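Local coordinates for protein putative prolyl-tRNA synthetase (Leishmania major, PDB 5XIL) that probably charges tRNA(Pro) with L-proline, spending ATP to AMP and diphosphate, as a class II aminoacyl-tRNA synthetase, at residues C163-A166 / E170-K173; G197-K202 / G224-T229; G281-P286 / A400-R405; W317-E322 / V381-Q386; T421-T426 / C431-P436. All coordinates share one frame; numbering follows the deposited sequence. Where two conformers were deposited one is given.

Contact 1: C163-A166 / E170-K173; sequences CAWA and ECAK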
# COMPACT_ATOMS: atom_id res chain seq x y z
N CYS A 163 4.01 -8.36 17.52
CA CYS A 163 4.66 -7.47 18.47
C CYS A 163 5.16 -8.25 19.70
O CYS A 163 4.61 -9.27 20.09
CB CYS A 163 3.68 -6.36 18.89
SG CYS A 163 3.09 -5.40 17.40
N ALA A 164 6.18 -7.68 20.35
CA ALA A 164 6.79 -8.22 21.56
C ALA A 164 7.06 -7.04 22.45
O ALA A 164 7.70 -6.05 22.01
CB ALA A 164 8.10 -8.89 21.21
N TRP A 165 6.60 -7.12 23.68
CA TRP A 165 6.69 -6.04 24.64
C TRP A 165 7.42 -6.56 25.92
O TRP A 165 7.34 -7.72 26.22
CB TRP A 165 5.30 -5.59 25.08
CG TRP A 165 4.46 -5.00 24.00
CD1 TRP A 165 3.71 -5.67 23.07
CD2 TRP A 165 4.31 -3.61 23.74
NE1 TRP A 165 3.08 -4.73 22.24
CE2 TRP A 165 3.43 -3.47 22.64
CE3 TRP A 165 4.80 -2.45 24.36
CZ2 TRP A 165 3.02 -2.21 22.15
CZ3 TRP A 165 4.45 -1.21 23.83
CH2 TRP A 165 3.58 -1.10 22.73
N ALA A 166 7.96 -5.65 26.70
CA ALA A 166 8.54 -5.94 28.03
C ALA A 166 7.52 -6.38 29.09
O ALA A 166 7.80 -7.33 29.82
CB ALA A 166 9.38 -4.73 28.53
N GLU A 170 1.22 -3.96 28.51
CA GLU A 170 1.45 -3.30 27.27
C GLU A 170 0.90 -4.14 26.11
O GLU A 170 0.27 -3.61 25.18
CB GLU A 170 2.93 -3.13 27.03
CG GLU A 170 3.55 -2.19 28.11
CD GLU A 170 5.08 -2.14 28.04
OE1 GLU A 170 5.81 -3.17 27.80
OE2 GLU A 170 5.54 -1.01 28.21
N CYS A 171 1.22 -5.42 26.18
CA CYS A 171 0.86 -6.39 25.15
C CYS A 171 -0.69 -6.50 25.08
O CYS A 171 -1.26 -6.34 24.01
CB CYS A 171 1.52 -7.70 25.47
SG CYS A 171 1.14 -9.06 24.33
N ALA A 172 -1.34 -6.65 26.25
CA ALA A 172 -2.80 -6.75 26.35
C ALA A 172 -3.50 -5.53 25.85
O ALA A 172 -4.56 -5.63 25.19
CB ALA A 172 -3.28 -7.03 27.77
N LYS A 173 -2.93 -4.37 26.14
CA LYS A 173 -3.53 -3.13 25.71
C LYS A 173 -3.49 -3.01 24.17
O LYS A 173 -4.49 -2.65 23.59
CB LYS A 173 -2.84 -1.93 26.37
CG LYS A 173 -3.15 -0.55 25.79
CD LYS A 173 -2.50 0.48 26.72
CE LYS A 173 -2.79 1.92 26.33
NZ LYS A 173 -2.25 2.11 24.95
O HOH W 1 8.03 -2.88 25.96
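Trp165, at the end of strand 156-165, lays its indole over the first turns of helix 168-189 in a tight strand-turn-helix corner of the class II synthetase core. The main interaction is carbon packing on one ring face. Glu170 CB stands 3.1 Å above the indole plane, offset toward the rim, and is 3.3 Å from Trp165 CE3. Further along the same face, Cys171 CA makes a CH-pi contact, 4.0 Å from the centroid of the five-membered ring and 30° off its normal. Cys171 SG lies obliquely to that ring, 5.4 Å from its centroid, a looser sulfur-aromatic approach. The indole can lie across the helix because Trp165 CG is anti to the carbonyl carbon (chi1 -64°). Trp165 NE1 bonds to Glu174, farther along the helix, while Glu170 OE1 accepts from Lys167 N just before it, which fits the N3-to-N-cap half of a capping box. Across the segments, a water joins strand end and helix. It accepts from Ala166 N at 2.9 Å and donates to Glu170 OE1 at 2.9 Å.

Contact 2: G197-K202 / G224-T229; sequences GRKTEK and GCQGAT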
# COMPACT_ATOMS: atom_id res chain seq x y z
N GLY A 197 -15.47 -9.45 20.85
CA GLY A 197 -15.49 -10.39 21.99
C GLY A 197 -14.22 -11.22 22.07
O GLY A 197 -13.24 -10.96 21.36
N ARG A 198 -14.23 -12.18 22.99
CA ARG A 198 -13.12 -13.05 23.20
C ARG A 198 -13.50 -14.47 22.81
O ARG A 198 -14.60 -14.96 23.11
CB ARG A 198 -12.72 -13.04 24.69
CG ARG A 198 -11.39 -13.69 24.95
CD ARG A 198 -11.04 -13.82 26.44
NE ARG A 198 -12.15 -14.20 27.31
CZ ARG A 198 -12.86 -13.37 28.07
NH1 ARG A 198 -12.64 -12.05 28.04
NH2 ARG A 198 -13.84 -13.85 28.84
N LYS A 199 -12.59 -15.15 22.15
CA LYS A 199 -12.83 -16.51 21.82
C LYS A 199 -12.84 -17.37 23.10
O LYS A 199 -12.16 -17.04 24.09
CB LYS A 199 -11.82 -17.06 20.83
CG LYS A 199 -11.84 -16.43 19.45
CD LYS A 199 -13.07 -16.82 18.67
CE LYS A 199 -12.79 -16.65 17.19
NZ LYS A 199 -14.01 -16.89 16.38
N THR A 200 -13.65 -18.42 23.11
CA THR A 200 -13.49 -19.44 24.18
C THR A 200 -12.11 -20.10 24.12
O THR A 200 -11.40 -20.11 23.06
CB THR A 200 -14.57 -20.54 24.09
OG1 THR A 200 -14.37 -21.29 22.88
CG2 THR A 200 -15.96 -19.95 24.13
N GLU A 201 -11.75 -20.77 25.21
CA GLU A 201 -10.53 -21.63 25.19
C GLU A 201 -10.48 -22.56 24.01
O GLU A 201 -9.44 -22.70 23.35
CB GLU A 201 -10.44 -22.44 26.50
CG GLU A 201 -9.93 -21.66 27.67
CD GLU A 201 -8.48 -21.22 27.53
OE1 GLU A 201 -7.59 -22.00 27.13
OE2 GLU A 201 -8.22 -20.07 27.88
N LYS A 202 -11.61 -23.20 23.70
CA LYS A 202 -11.67 -24.15 22.58
C LYS A 202 -11.38 -23.43 21.23
O LYS A 202 -10.75 -23.93 20.34
CB LYS A 202 -13.10 -24.79 22.51
CG LYS A 202 -13.28 -25.78 21.35
CD LYS A 202 -14.65 -26.45 21.39
CE LYS A 202 -14.87 -27.51 20.29
NZ LYS A 202 -16.21 -28.30 20.29
N GLY A 224 -22.61 -17.30 11.36
CA GLY A 224 -21.56 -16.38 11.84
C GLY A 224 -20.33 -16.50 10.92
O GLY A 224 -20.11 -17.52 10.26
N CYS A 225 -19.57 -15.42 10.83
CA CYS A 225 -18.35 -15.39 10.12
C CYS A 225 -17.35 -14.64 10.95
O CYS A 225 -17.57 -13.49 11.32
CB CYS A 225 -18.57 -14.76 8.72
SG CYS A 225 -17.11 -14.84 7.66
N GLN A 226 -16.21 -15.22 11.23
CA GLN A 226 -15.15 -14.52 11.95
C GLN A 226 -14.52 -13.42 11.08
O GLN A 226 -14.00 -13.69 10.01
CB GLN A 226 -14.10 -15.53 12.39
CG GLN A 226 -12.87 -14.99 12.97
CD GLN A 226 -11.84 -16.04 13.24
OE1 GLN A 226 -12.05 -16.90 14.10
NE2 GLN A 226 -10.78 -16.05 12.47
N GLY A 227 -14.57 -12.17 11.52
CA GLY A 227 -14.14 -11.05 10.69
C GLY A 227 -12.66 -10.76 10.63
O GLY A 227 -12.16 -10.25 9.60
N ALA A 228 -11.98 -10.94 11.78
CA ALA A 228 -10.56 -10.68 12.02
C ALA A 228 -10.28 -11.03 13.46
O ALA A 228 -11.21 -11.12 14.22
CB ALA A 228 -10.23 -9.24 11.81
N THR A 229 -9.01 -11.22 13.80
CA THR A 229 -8.63 -11.63 15.15
C THR A 229 -7.36 -10.95 15.56
O THR A 229 -6.45 -10.66 14.75
CB THR A 229 -8.52 -13.20 15.33
OG1 THR A 229 -7.63 -13.67 14.35
CG2 THR A 229 -9.87 -13.97 15.15
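Lys199 NZ is gripped by several acceptors, and the one supplied across this contact is Gln226 OE1, 3.0 Å from NZ. The ammonium group meets this oxygen in the carbonyl plane, on a lone pair, with a C=O...donor angle of 130°. The stronger partner of Lys199 NZ is Glu215, whose OE2 forms a salt bridge to it, and a weak bond to Leu477 O adds a third acceptor. Gln226 also touches Glu215, so these two acceptors are neighbours. A carboxylate and an amide oxygen at one nitrogen would probably stabilise the charged form of the lysine.

Both side chains must reach far to meet, for even the nearest CA atoms of the two segments, those of Lys199 and Thr229, are 9.3 Å apart. The lysine chain bends at its second torsion (chi2 -71°) and then runs on almost straight. Gln226 sets CG anti to its own backbone N (chi1 172°) and continues extended, so that the two chains meet at about a right angle. Lys199 CE also comes within 3.2 Å of Gln226 OE1. Apolar support is slight: Thr229 CG2 is 4.5 Å from Lys199 CE. The buried area, 89 Å², agrees with a contact carried by one polar pair.

The intervening strand explains the span. Strand 210-218 pairs antiparallel with both 195-198 and 223-234, and 195-198 also pairs with strand 475-480. Lys199 bonds by its backbone to Thr211, while Gln226 and Thr229 rest on Thr213, so the side chains bridge across strand 210-218, the middle one of the three.

Contact 3: G281-P286 / A400-R405; sequences GMVMPP and AQMYAR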
# COMPACT_ATOMS: atom_id res chain seq x y z
N GLY A 281 -28.37 -6.96 -6.92
CA GLY A 281 -26.94 -7.02 -7.13
C GLY A 281 -26.15 -6.56 -5.93
O GLY A 281 -26.67 -6.46 -4.81
N MET A 282 -24.92 -6.15 -6.20
CA MET A 282 -24.10 -5.53 -5.14
C MET A 282 -24.65 -4.14 -4.71
O MET A 282 -25.36 -3.48 -5.46
CB MET A 282 -22.67 -5.46 -5.66
CG MET A 282 -21.63 -4.96 -4.65
SD MET A 282 -21.78 -5.85 -3.09
CE MET A 282 -20.74 -4.95 -1.90
N VAL A 283 -24.40 -3.76 -3.48
CA VAL A 283 -24.65 -2.46 -2.97
C VAL A 283 -23.30 -2.05 -2.31
O VAL A 283 -22.95 -2.61 -1.26
CB VAL A 283 -25.79 -2.44 -1.93
CG1 VAL A 283 -26.01 -1.06 -1.34
CG2 VAL A 283 -27.12 -2.97 -2.53
N MET A 284 -22.56 -1.14 -2.92
CA MET A 284 -21.21 -0.81 -2.45
C MET A 284 -21.29 0.24 -1.35
O MET A 284 -21.83 1.33 -1.58
CB MET A 284 -20.34 -0.38 -3.66
CG MET A 284 -18.83 -0.30 -3.52
SD MET A 284 -18.08 -1.84 -2.94
CE MET A 284 -17.81 -2.79 -4.42
N PRO A 285 -20.71 -0.05 -0.18
CA PRO A 285 -20.57 1.02 0.79
C PRO A 285 -19.79 2.20 0.14
O PRO A 285 -18.74 2.02 -0.49
CB PRO A 285 -19.75 0.36 1.93
CG PRO A 285 -20.03 -1.07 1.76
CD PRO A 285 -20.01 -1.27 0.29
N PRO A 286 -20.28 3.43 0.33
CA PRO A 286 -19.72 4.55 -0.43
C PRO A 286 -18.27 4.91 -0.16
O PRO A 286 -17.58 5.35 -1.07
CB PRO A 286 -20.64 5.73 -0.07
CG PRO A 286 -21.29 5.37 1.18
CD PRO A 286 -21.40 3.83 1.20
N ALA A 400 -24.38 5.88 6.58
CA ALA A 400 -25.10 5.79 7.82
C ALA A 400 -26.30 4.86 7.73
O ALA A 400 -26.55 4.07 8.66
CB ALA A 400 -25.52 7.18 8.37
N GLN A 401 -27.05 4.97 6.68
CA GLN A 401 -28.22 4.17 6.51
C GLN A 401 -27.91 2.68 6.29
O GLN A 401 -28.58 1.82 6.80
CB GLN A 401 -29.08 4.77 5.40
CG GLN A 401 -29.61 6.15 5.77
CD GLN A 401 -30.58 6.74 4.75
OE1 GLN A 401 -31.46 6.08 4.31
NE2 GLN A 401 -30.42 7.99 4.45
N MET A 402 -26.88 2.42 5.51
CA MET A 402 -26.52 1.04 5.24
C MET A 402 -26.08 0.37 6.53
O MET A 402 -26.39 -0.84 6.74
CB MET A 402 -25.35 0.99 4.22
CG MET A 402 -25.78 1.28 2.81
SD MET A 402 -24.41 1.25 1.64
CE MET A 402 -24.02 -0.54 1.69
N TYR A 403 -25.30 1.08 7.32
CA TYR A 403 -24.79 0.58 8.60
C TYR A 403 -25.98 0.30 9.51
O TYR A 403 -26.08 -0.78 10.11
CB TYR A 403 -23.79 1.50 9.22
CG TYR A 403 -23.34 1.02 10.56
CD1 TYR A 403 -22.46 -0.06 10.67
CD2 TYR A 403 -23.89 1.54 11.72
CE1 TYR A 403 -22.11 -0.56 11.93
CE2 TYR A 403 -23.61 1.00 12.96
CZ TYR A 403 -22.67 -0.03 13.05
OH TYR A 403 -22.34 -0.55 14.27
N ALA A 404 -26.89 1.27 9.58
CA ALA A 404 -28.06 1.14 10.46
C ALA A 404 -28.94 -0.03 10.11
O ALA A 404 -29.37 -0.78 11.02
CB ALA A 404 -28.87 2.50 10.52
N ARG A 405 -29.19 -0.26 8.83
CA ARG A 405 -30.02 -1.31 8.37
C ARG A 405 -29.33 -2.68 8.71
O ARG A 405 -29.99 -3.61 9.18
CB ARG A 405 -30.25 -1.21 6.87
CG ARG A 405 -30.89 -2.40 6.18
CD ARG A 405 -32.41 -2.42 6.37
NE ARG A 405 -33.04 -3.63 5.83
CZ ARG A 405 -34.22 -4.13 6.24
NH1 ARG A 405 -34.90 -3.53 7.20
NH2 ARG A 405 -34.71 -5.25 5.70
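Met402 reaches from helix 387-412 to Val283, Pro285 and Pro286 in the loop between helix 267-276 and strand 293-297. Its CB points toward that loop, and CB and CG serve as the spacer: with CG anti to the carbonyl carbon and the next torsion fully extended (chi2 179°), they carry the sulfur across the gap, where the nearest CA atoms, of Pro285 and Met402, are 7.4 Å apart. SD is the first atom to touch. It lies 3.9 Å from Pro285 CA and 4.0 Å from Pro286 CD, so it rests where the two prolines join, and Met284 O is 4.1 Å from the same SD. At the sulfur the chain turns (chi3 68°), which swings the methyl away from Pro286 and back along the loop. Met402 CE packs 3.7 Å from Val283 CG1, with Pro285 CG 4.0 Å from that CE and Pro285 N at 3.8 Å from it. Val283 CG1 is the methyl anti to the valine N, and this branch alone makes the side-chain contact.

His276 also touches Met402, and Pro286 packs on Leu395, Val398 and His399. The loop lies between helix 267-276 and helix 387-412, which follows the last strand of the anticodon-binding sheet; its own backbone is held separately, Met282 by Val349 and Met284 by Gly351.

All five touching residues are buried, and no hydrogen bond crosses between the segments. Between them cohesion comes from apolar burial and dispersion, with a polarisable thioether and its methyl lying against the surface formed by valine and two prolines.

Contact 4: W317-E322 / V381-Q386; sequences WRLESE and VAWDAQ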
# COMPACT_ATOMS: atom_id res chain seq x y z
N TRP A 317 -20.24 15.79 -18.64
CA TRP A 317 -18.83 15.96 -18.41
C TRP A 317 -18.59 17.07 -17.42
O TRP A 317 -17.78 16.98 -16.59
CB TRP A 317 -18.12 16.31 -19.72
CG TRP A 317 -17.94 15.20 -20.67
CD1 TRP A 317 -18.25 15.21 -21.97
CD2 TRP A 317 -17.38 13.91 -20.39
NE1 TRP A 317 -17.92 14.02 -22.55
CE2 TRP A 317 -17.39 13.20 -21.60
N ARG A 318 -19.31 18.15 -17.55
CA ARG A 318 -19.11 19.23 -16.64
C ARG A 318 -19.46 18.84 -15.21
O ARG A 318 -18.81 19.27 -14.25
CB ARG A 318 -19.99 20.40 -17.07
CG ARG A 318 -19.88 21.61 -16.17
CD ARG A 318 -20.39 22.84 -16.94
NE ARG A 318 -21.86 22.85 -17.19
CZ ARG A 318 -22.48 22.65 -18.36
NH1 ARG A 318 -21.81 22.39 -19.49
NH2 ARG A 318 -23.82 22.72 -18.42
N LEU A 319 -20.55 18.15 -15.07
CA LEU A 319 -20.98 17.68 -13.76
C LEU A 319 -19.93 16.76 -13.14
O LEU A 319 -19.55 16.89 -11.99
CB LEU A 319 -22.36 17.03 -13.87
CG LEU A 319 -22.84 16.40 -12.53
CD1 LEU A 319 -22.97 17.49 -11.49
CD2 LEU A 319 -24.17 15.65 -12.61
N GLU A 320 -19.45 15.85 -13.93
CA GLU A 320 -18.39 14.95 -13.52
C GLU A 320 -17.22 15.73 -12.97
O GLU A 320 -16.67 15.43 -11.89
CB GLU A 320 -17.94 14.10 -14.68
CG GLU A 320 -16.84 13.13 -14.27
CD GLU A 320 -16.29 12.31 -15.42
OE1 GLU A 320 -16.92 12.10 -16.49
OE2 GLU A 320 -15.19 11.85 -15.24
N SER A 321 -16.85 16.77 -13.72
CA SER A 321 -15.70 17.57 -13.36
C SER A 321 -15.92 18.30 -12.06
O SER A 321 -15.02 18.38 -11.23
CB SER A 321 -15.28 18.48 -14.52
OG SER A 321 -14.23 19.28 -13.99
N GLU A 322 -17.11 18.86 -11.87
CA GLU A 322 -17.44 19.64 -10.70
C GLU A 322 -17.46 18.71 -9.47
O GLU A 322 -16.97 19.04 -8.37
CB GLU A 322 -18.82 20.26 -10.84
CG GLU A 322 -18.85 21.38 -11.90
CD GLU A 322 -20.25 21.93 -12.20
OE1 GLU A 322 -21.23 21.58 -11.51
OE2 GLU A 322 -20.38 22.74 -13.18
N VAL A 381 -31.59 17.00 -6.64
CA VAL A 381 -30.52 17.78 -6.05
C VAL A 381 -30.21 18.96 -6.94
O VAL A 381 -29.91 18.79 -8.12
CB VAL A 381 -29.25 16.93 -5.85
CG1 VAL A 381 -28.13 17.82 -5.34
CG2 VAL A 381 -29.54 15.79 -4.89
N ALA A 382 -30.22 20.16 -6.37
CA ALA A 382 -29.95 21.41 -7.13
C ALA A 382 -28.57 21.38 -7.75
O ALA A 382 -27.57 20.94 -7.09
CB ALA A 382 -30.10 22.63 -6.20
N TRP A 383 -28.46 21.83 -9.00
CA TRP A 383 -27.22 21.89 -9.68
C TRP A 383 -26.71 23.30 -9.69
O TRP A 383 -27.21 24.14 -10.46
CB TRP A 383 -27.36 21.34 -11.07
CG TRP A 383 -26.07 21.19 -11.78
CD1 TRP A 383 -24.81 21.39 -11.31
CD2 TRP A 383 -25.91 20.76 -13.11
NE1 TRP A 383 -23.88 21.15 -12.27
CE2 TRP A 383 -24.53 20.71 -13.38
CE3 TRP A 383 -26.80 20.39 -14.11
CZ2 TRP A 383 -24.01 20.38 -14.62
CZ3 TRP A 383 -26.30 20.00 -15.32
CH2 TRP A 383 -24.91 20.01 -15.58
N ASP A 384 -25.74 23.53 -8.82
CA ASP A 384 -25.20 24.85 -8.51
C ASP A 384 -23.89 24.66 -7.75
O ASP A 384 -23.33 23.54 -7.73
CB ASP A 384 -26.25 25.71 -7.76
CG ASP A 384 -26.73 25.06 -6.44
OD1 ASP A 384 -25.94 24.39 -5.71
OD2 ASP A 384 -27.90 25.23 -6.15
N ALA A 385 -23.36 25.74 -7.17
CA ALA A 385 -22.12 25.75 -6.42
C ALA A 385 -22.08 24.75 -5.22
O ALA A 385 -21.01 24.38 -4.75
CB ALA A 385 -21.81 27.16 -5.89
N GLN A 386 -23.24 24.41 -4.72
CA GLN A 386 -23.36 23.57 -3.53
C GLN A 386 -23.47 22.09 -3.87
O GLN A 386 -23.47 21.25 -2.94
CB GLN A 386 -24.60 23.93 -2.74
CG GLN A 386 -24.41 25.12 -1.85
CD GLN A 386 -24.40 26.41 -2.65
OE1 GLN A 386 -25.31 26.66 -3.46
NE2 GLN A 386 -23.41 27.24 -2.42
O HOH W 2 -21.38 21.85 -9.08
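Trp383 has by far the largest buried share of this contact, and Leu319 and Glu322 of helix 306-325 receive different parts of its indole. Leu319 takes a face: its CD1 makes a CH-pi contact 4.2 Å from the centroid of the five-membered ring, 27° off the normal, while its CB touches Trp383 CZ2 at 3.8 Å. Glu322 takes the edge. Trp383 NE1 donates to Glu322 OE1 over 2.8 Å with an N-H...acceptor angle of 164°, and the oxygen lies in the ring plane. The proton arrives on the syn side of the carboxylate but tilted out of its plane. This bond satisfies the indole N-H and would fix the rotation of the ring. An anti placement of CG to the tryptophan N carries the indole across to the helix. Arg318 NH2 comes obliquely to Trp383 CH2 at 4.1 Å, its guanidinium plane within 9° of the ring plane, and Arg366 makes a cation-pi contact with the same indole. Leu319 also packs on Ile295, Val356 and Leu368, and Trp383 on Leu358 and Leu368; helix 306-325 is thus laid against the five-stranded sheet of the anticodon-binding domain, where edge strand 378-382 leaves toward helix 387-412.

Contact 5: T421-T426 / C431-P436; sequences TEFVPT and CLILAP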
# COMPACT_ATOMS: atom_id res chain seq x y z
N THR A 421 -34.56 -26.56 24.49
CA THR A 421 -35.45 -27.02 23.47
C THR A 421 -35.67 -25.98 22.39
O THR A 421 -36.12 -26.32 21.32
CB THR A 421 -36.85 -27.43 24.01
OG1 THR A 421 -37.31 -26.46 24.98
CG2 THR A 421 -36.82 -28.75 24.68
N GLU A 422 -35.38 -24.73 22.68
CA GLU A 422 -35.54 -23.67 21.69
C GLU A 422 -34.26 -23.37 20.90
O GLU A 422 -34.31 -22.54 19.97
CB GLU A 422 -36.12 -22.40 22.36
CG GLU A 422 -35.28 -21.73 23.42
CD GLU A 422 -35.95 -20.54 24.11
OE1 GLU A 422 -37.06 -20.12 23.64
OE2 GLU A 422 -35.40 -20.00 25.09
N PHE A 423 -33.17 -24.04 21.25
CA PHE A 423 -31.83 -23.77 20.66
C PHE A 423 -31.77 -24.16 19.20
O PHE A 423 -31.57 -23.29 18.34
CB PHE A 423 -30.77 -24.56 21.44
CG PHE A 423 -29.32 -24.14 21.15
CD1 PHE A 423 -28.65 -24.67 20.07
CD2 PHE A 423 -28.69 -23.23 21.99
CE1 PHE A 423 -27.33 -24.28 19.81
CE2 PHE A 423 -27.40 -22.82 21.76
CZ PHE A 423 -26.70 -23.36 20.68
N VAL A 424 -31.98 -25.41 18.87
CA VAL A 424 -31.94 -25.79 17.45
C VAL A 424 -33.03 -25.18 16.56
O VAL A 424 -32.79 -24.83 15.42
CB VAL A 424 -31.87 -27.31 17.22
CG1 VAL A 424 -31.95 -27.67 15.75
CG2 VAL A 424 -30.53 -27.82 17.76
N PRO A 425 -34.23 -25.05 17.07
CA PRO A 425 -35.23 -24.27 16.28
C PRO A 425 -34.86 -22.81 15.98
O PRO A 425 -35.14 -22.36 14.87
CB PRO A 425 -36.45 -24.31 17.15
CG PRO A 425 -36.29 -25.65 17.84
CD PRO A 425 -34.86 -25.76 18.19
N THR A 426 -34.18 -22.17 16.90
CA THR A 426 -33.59 -20.88 16.68
C THR A 426 -32.54 -20.88 15.61
O THR A 426 -32.55 -20.03 14.70
CB THR A 426 -33.13 -20.27 18.01
OG1 THR A 426 -34.23 -20.24 18.89
CG2 THR A 426 -32.61 -18.85 17.81
N CYS A 431 -30.89 -17.70 12.83
CA CYS A 431 -30.45 -16.76 13.88
C CYS A 431 -29.17 -17.23 14.57
O CYS A 431 -28.89 -18.44 14.58
CB CYS A 431 -31.54 -16.64 14.90
SG CYS A 431 -33.03 -15.81 14.28
N LEU A 432 -28.46 -16.29 15.19
CA LEU A 432 -27.41 -16.57 16.16
C LEU A 432 -28.07 -16.58 17.48
O LEU A 432 -29.22 -16.07 17.66
CB LEU A 432 -26.30 -15.54 16.14
CG LEU A 432 -25.65 -15.23 14.81
CD1 LEU A 432 -24.48 -14.28 14.96
CD2 LEU A 432 -25.25 -16.50 14.12
N ILE A 433 -27.34 -17.11 18.47
CA ILE A 433 -27.93 -17.31 19.78
C ILE A 433 -27.02 -16.80 20.85
O ILE A 433 -25.83 -17.10 20.85
CB ILE A 433 -28.16 -18.83 20.03
CG1 ILE A 433 -29.26 -19.37 19.10
CG2 ILE A 433 -28.55 -19.07 21.50
CD1 ILE A 433 -29.37 -20.90 19.06
N LEU A 434 -27.56 -16.00 21.74
CA LEU A 434 -26.88 -15.67 22.99
C LEU A 434 -27.48 -16.50 24.09
O LEU A 434 -28.69 -16.47 24.30
CB LEU A 434 -27.10 -14.19 23.32
CG LEU A 434 -26.15 -13.20 22.78
CD1 LEU A 434 -26.70 -11.82 23.16
CD2 LEU A 434 -24.74 -13.40 23.36
N ALA A 435 -26.66 -17.31 24.74
CA ALA A 435 -27.15 -18.26 25.72
C ALA A 435 -26.24 -18.23 26.96
O ALA A 435 -25.04 -17.87 26.86
CB ALA A 435 -27.14 -19.66 25.12
N PRO A 436 -26.79 -18.62 28.13
CA PRO A 436 -26.03 -18.65 29.40
C PRO A 436 -25.11 -19.82 29.35
O PRO A 436 -25.50 -20.89 28.86
CB PRO A 436 -27.09 -18.91 30.47
CG PRO A 436 -28.40 -18.56 29.82
CD PRO A 436 -28.24 -18.83 28.35
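This is a buried, mainly apolar helix-to-strand contact within the C-terminal domain, where helix 423-428 turns back onto strand 432-437. Phe423 and Ile433 provide the clearest evidence: Ile433 CD1 stands 3.7 Å from the phenyl centroid and only 5° off the ring normal, a CH-pi contact over the middle of the face. The ring is further held by stacking with Trp420 and by an edge-to-face contact with Phe508. Thr426 packs beside this pair, its methyl CG2 reaching Ile433 CG1 at 3.6 Å and Cys431 CB at 3.8 Å. The threonine torsion (chi1 -55°) separates its branches: CG2 goes anti to the backbone N and faces the strand, while OG1 turns back to Glu422 O in a bond modelled so short that its exact length is doubtful. That carbonyl also accepts from Thr426 N, from the opposite face of its plane. A weak bond from Cys431 N to Thr426 O, 3.4 Å, closes the short connection. Cys431 is about 4 Å, side chain to side chain, from the magnesium ligand His413. With strand 414-416 parallel to 432-437, the helix and its two strands form a beta-alpha-beta crossover in the zinc-binding C-terminal domain.

This chain holds the catalytic core, anticodon-binding and C-terminal zinc-binding parts of a longer protein, and the contacts are spread over all three. Contacts 1 and 2 belong to the class II core, their centres 20 Å apart; strand 195-198 follows helix 168-189 in the chain. Contact 4 lies in the anticodon-binding domain, nested in the chain inside the loop closed by contact 3, with 24 Å between their centres. Contacts 2 and 5 alone touch: Gly224 N is 3.9 Å from Leu432 CD2, a packing contact between the core and the C-terminal domain. Contacts 4 and 5 are farthest apart, centres about 52 Å. A bound magnesium ion lies about 6 Å from the Cys431 side chain, and zinc about 12 Å from that of Phe423.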